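PDB 3OFT: cytochrome P450 from Novosphingobium aromaticivorans, which belongs to the haem-binding cytochrome P450 family, as CYP101C1, and carries a protoporphyrin IX iron group in its largely helical fold. Local coordinates for residues 120-125 / 359-364. Sequence-based numbering, arbitrary orientation.
Sequences VARKLM and LREWLG
Glu-361 crosses the aliphatic part of Arg-122 at a slant and sets OE2 against it, 3.2 Å from Arg-122 CB and nearly as close to CG and CD. The guanidinium is carried past this oxygen: OE2 stays 4.0 Å from Arg-122 NE and well out of the guanidinium plane, where no N-H points at it, although the two flat groups are only 23° apart in tilt. Any attraction between the two charges would thus act through space, without a direct salt bridge. A water makes the polar link instead, donating to Glu-361 OE1 at 2.6 Å and accepting a weak bond from Arg-122 NH1.

One turn further along helix 107-128, Met-125 reaches both Glu-361 and Trp-362. Its CG rests 3.7 Å from Trp-362 CE3 on the six-membered ring, while bends at chi2 (-84°) and chi3 (-65°) fold the chain back and place CE 3.5 Å from the backbone oxygen of Glu-361. Ala-121, small and buried, brings its CB to 4.4 Å from Glu-361 CB, consistent with close helix packing where the axes of 120-125 and 359-364 approach to 9.0 Å, inclined by 29°.

The second shell fixes the polar groups. Glu-126 takes the Arg-122 NE in a salt bridge, and Gln-118 NE2 bonds to Glu-361 OE1, the oxygen that also receives the water. Trp-362 is held among aromatic residues, meeting Phe-136, Phe-140 and Phe-369 edge-to-face.

The contact thus ties together two helices of the P450 fold, with the Ala-121 side chain about 14 Å from the haem. Its chemistry is graded, from the Met-125 methylene against the indole of Trp-362 to a hydrated, charged margin, where the nearby arginine and the two bonds to OE1 would probably help keep Glu-361 ionised.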
ATOM      1  N   VAL A 120     -18.836  -2.206  -7.993  1.00 13.72           N
ATOM      2  CA  VAL A 120     -18.582  -2.546  -6.590  1.00 13.49           C
ATOM      3  C   VAL A 120     -18.512  -1.281  -5.713  1.00 12.16           C
ATOM      4  O   VAL A 120     -19.142  -1.228  -4.637  1.00 12.12           O
ATOM      5  CB  VAL A 120     -17.257  -3.346  -6.451  1.00 12.39           C
ATOM      6  CG1 VAL A 120     -16.794  -3.360  -5.008  1.00 13.88           C
ATOM      7  CG2 VAL A 120     -17.467  -4.725  -6.950  1.00 13.95           C
ATOM      8  N   ALA A 121     -17.753  -0.279  -6.156  1.00 11.57           N
ATOM      9  CA  ALA A 121     -17.675   0.994  -5.416  1.00 11.21           C
ATOM     10  C   ALA A 121     -19.058   1.647  -5.331  1.00 11.24           C
ATOM     11  O   ALA A 121     -19.464   2.144  -4.267  1.00 10.52           O
ATOM     12  CB  ALA A 121     -16.651   1.956  -6.076  1.00 12.57           C
ATOM     13  N   ARG A 122     -19.809   1.600  -6.431  1.00 10.72           N
ATOM     14  CA  ARG A 122     -21.140   2.226  -6.452  1.00 11.62           C
ATOM     15  C   ARG A 122     -22.107   1.562  -5.495  1.00 11.95           C
ATOM     16  O   ARG A 122     -22.848   2.248  -4.762  1.00 12.97           O
ATOM     17  CB  ARG A 122     -21.723   2.276  -7.880  1.00 10.67           C
ATOM     18  CG  ARG A 122     -23.186   2.807  -7.922  1.00 13.84           C
ATOM     19  CD  ARG A 122     -23.640   2.935  -9.381  1.00 20.22           C
ATOM     20  NE  ARG A 122     -24.853   3.740  -9.493  1.00 25.44           N
ATOM     21  CZ  ARG A 122     -25.305   4.250 -10.637  1.00 28.22           C
ATOM     22  NH1 ARG A 122     -24.665   4.021 -11.779  1.00 29.72           N
ATOM     23  NH2 ARG A 122     -26.405   4.990 -10.640  1.00 29.49           N
ATOM     24  N   LYS A 123     -22.117   0.228  -5.500  1.00 13.39           N
ATOM     25  CA  LYS A 123     -22.985  -0.538  -4.608  1.00 13.95           C
ATOM     26  C   LYS A 123     -22.661  -0.189  -3.146  1.00 12.32           C
ATOM     27  O   LYS A 123     -23.562  -0.041  -2.328  1.00 11.61           O
ATOM     28  CB  LYS A 123     -22.812  -2.048  -4.860  1.00 14.90           C
ATOM     29  CG  LYS A 123     -23.750  -2.958  -4.063  1.00 18.48           C
ATOM     30  CD  LYS A 123     -23.421  -4.439  -4.268  1.00 24.32           C
ATOM     31  CE  LYS A 123     -24.555  -5.347  -3.729  1.00 31.02           C
ATOM     32  NZ  LYS A 123     -24.418  -6.754  -4.219  1.00 35.71           N
ATOM     33  N   LEU A 124     -21.381  -0.055  -2.813  1.00 11.15           N
ATOM     34  CA  LEU A 124     -20.996   0.202  -1.415  1.00 10.68           C
ATOM     35  C   LEU A 124     -21.332   1.634  -0.988  1.00 10.76           C
ATOM     36  O   LEU A 124     -21.860   1.866   0.131  1.00 10.93           O
ATOM     37  CB  LEU A 124     -19.498  -0.136  -1.214  1.00 11.78           C
ATOM     38  CG  LEU A 124     -18.927  -0.036   0.213  1.00 12.52           C
ATOM     39  CD1 LEU A 124     -19.652  -0.920   1.192  1.00 12.61           C
ATOM     40  CD2 LEU A 124     -17.442  -0.364   0.174  1.00 12.43           C
ATOM     41  N   MET A 125     -21.052   2.598  -1.872  1.00  9.75           N
ATOM     42  CA  MET A 125     -21.483   3.968  -1.674  1.00 11.82           C
ATOM     43  C   MET A 125     -22.995   4.077  -1.444  1.00 12.75           C
ATOM     44  O   MET A 125     -23.466   4.775  -0.504  1.00 12.30           O
ATOM     45  CB  MET A 125     -21.028   4.844  -2.848  1.00 11.39           C
ATOM     46  CG  MET A 125     -21.372   6.293  -2.742  1.00 14.16           C
ATOM     47  SD  MET A 125     -23.058   6.657  -3.321  1.00 16.11           S
ATOM     48  CE  MET A 125     -22.899   6.222  -5.077  1.00 12.63           C
ATOM     49  N   LEU A 359     -13.354   8.028  -6.749  1.00  9.98           N
ATOM     50  CA  LEU A 359     -13.664   9.436  -6.927  1.00  9.72           C
ATOM     51  C   LEU A 359     -14.906   9.580  -7.798  1.00  8.48           C
ATOM     52  O   LEU A 359     -15.777  10.378  -7.499  1.00  8.52           O
ATOM     53  CB  LEU A 359     -12.482  10.182  -7.559  1.00  9.53           C
ATOM     54  CG  LEU A 359     -11.243  10.325  -6.652  1.00 10.97           C
ATOM     55  CD1 LEU A 359      -9.988  10.766  -7.406  1.00  9.84           C
ATOM     56  CD2 LEU A 359     -11.563  11.309  -5.531  1.00 11.12           C
ATOM     57  N   ARG A 360     -15.004   8.809  -8.872  1.00  8.72           N
ATOM     58  CA  ARG A 360     -16.143   8.975  -9.775  1.00 10.46           C
ATOM     59  C   ARG A 360     -17.432   8.654  -9.031  1.00 11.05           C
ATOM     60  O   ARG A 360     -18.426   9.381  -9.133  1.00 12.35           O
ATOM     61  CB  ARG A 360     -16.051   8.044 -10.988  1.00 10.16           C
ATOM     62  CG  ARG A 360     -15.029   8.459 -11.988  1.00 12.02           C
ATOM     63  CD  ARG A 360     -15.078   7.569 -13.262  1.00 17.70           C
ATOM     64  NE  ARG A 360     -13.891   7.914 -14.037  1.00 20.94           N
ATOM     65  CZ  ARG A 360     -13.662   9.111 -14.607  1.00 25.81           C
ATOM     66  NH1 ARG A 360     -14.566  10.096 -14.560  1.00 27.76           N
ATOM     67  NH2 ARG A 360     -12.522   9.335 -15.256  1.00 25.22           N
ATOM     68  N   GLU A 361     -17.430   7.562  -8.303  1.00 10.70           N
ATOM     69  CA  GLU A 361     -18.665   7.143  -7.653  1.00 11.97           C
ATOM     70  C   GLU A 361     -19.022   7.928  -6.425  1.00 12.19           C
ATOM     71  O   GLU A 361     -20.218   8.226  -6.230  1.00 12.97           O
ATOM     72  CB  GLU A 361     -18.651   5.648  -7.355  1.00 12.77           C
ATOM     73  CG  GLU A 361     -18.849   4.800  -8.603  1.00 16.02           C
ATOM     74  CD  GLU A 361     -20.161   5.103  -9.362  1.00 23.34           C
ATOM     75  OE1 GLU A 361     -20.125   5.131 -10.610  1.00 24.88           O
ATOM     76  OE2 GLU A 361     -21.211   5.296  -8.714  1.00 25.58           O
ATOM     77  N   TRP A 362     -18.019   8.265  -5.604  1.00 11.51           N
ATOM     78  CA  TRP A 362     -18.257   8.976  -4.342  1.00 11.65           C
ATOM     79  C   TRP A 362     -18.696  10.401  -4.588  1.00 13.16           C
ATOM     80  O   TRP A 362     -19.723  10.863  -4.029  1.00 14.02           O
ATOM     81  CB  TRP A 362     -17.004   8.971  -3.439  1.00 11.47           C
ATOM     82  CG  TRP A 362     -17.238   9.404  -1.995  1.00 10.72           C
ATOM     83  CD1 TRP A 362     -16.921  10.612  -1.431  1.00 10.66           C
ATOM     84  CD2 TRP A 362     -17.813   8.618  -0.951  1.00 11.32           C
ATOM     85  NE1 TRP A 362     -17.281  10.626  -0.092  1.00 13.13           N
ATOM     86  CE2 TRP A 362     -17.827   9.410   0.221  1.00 12.45           C
ATOM     87  CE3 TRP A 362     -18.348   7.328  -0.902  1.00 10.54           C
ATOM     88  CZ2 TRP A 362     -18.360   8.955   1.439  1.00 13.35           C
ATOM     89  CZ3 TRP A 362     -18.848   6.865   0.314  1.00 10.13           C
ATOM     90  CH2 TRP A 362     -18.847   7.684   1.470  1.00 14.18           C
ATOM     91  N   LEU A 363     -17.929  11.102  -5.420  1.00 12.45           N
ATOM     92  CA  LEU A 363     -18.292  12.451  -5.835  1.00 13.44           C
ATOM     93  C   LEU A 363     -19.574  12.513  -6.647  1.00 14.06           C
ATOM     94  O   LEU A 363     -20.368  13.418  -6.445  1.00 14.94           O
ATOM     95  CB  LEU A 363     -17.143  13.096  -6.611  1.00 12.58           C
ATOM     96  CG  LEU A 363     -15.909  13.372  -5.748  1.00 11.33           C
ATOM     97  CD1 LEU A 363     -14.700  13.739  -6.620  1.00 16.65           C
ATOM     98  CD2 LEU A 363     -16.165  14.477  -4.775  1.00 14.73           C
ATOM     99  N   GLY A 364     -19.750  11.585  -7.586  1.00 14.07           N
ATOM    100  CA  GLY A 364     -20.930  11.555  -8.430  1.00 15.57           C
ATOM    101  C   GLY A 364     -22.192  11.184  -7.664  1.00 15.97           C
ATOM    102  O   GLY A 364     -23.265  11.739  -7.923  1.00 16.57           O
TER
HETATM  103  O   HOH W   1     -21.828   4.185 -12.276  1.00 21.84           O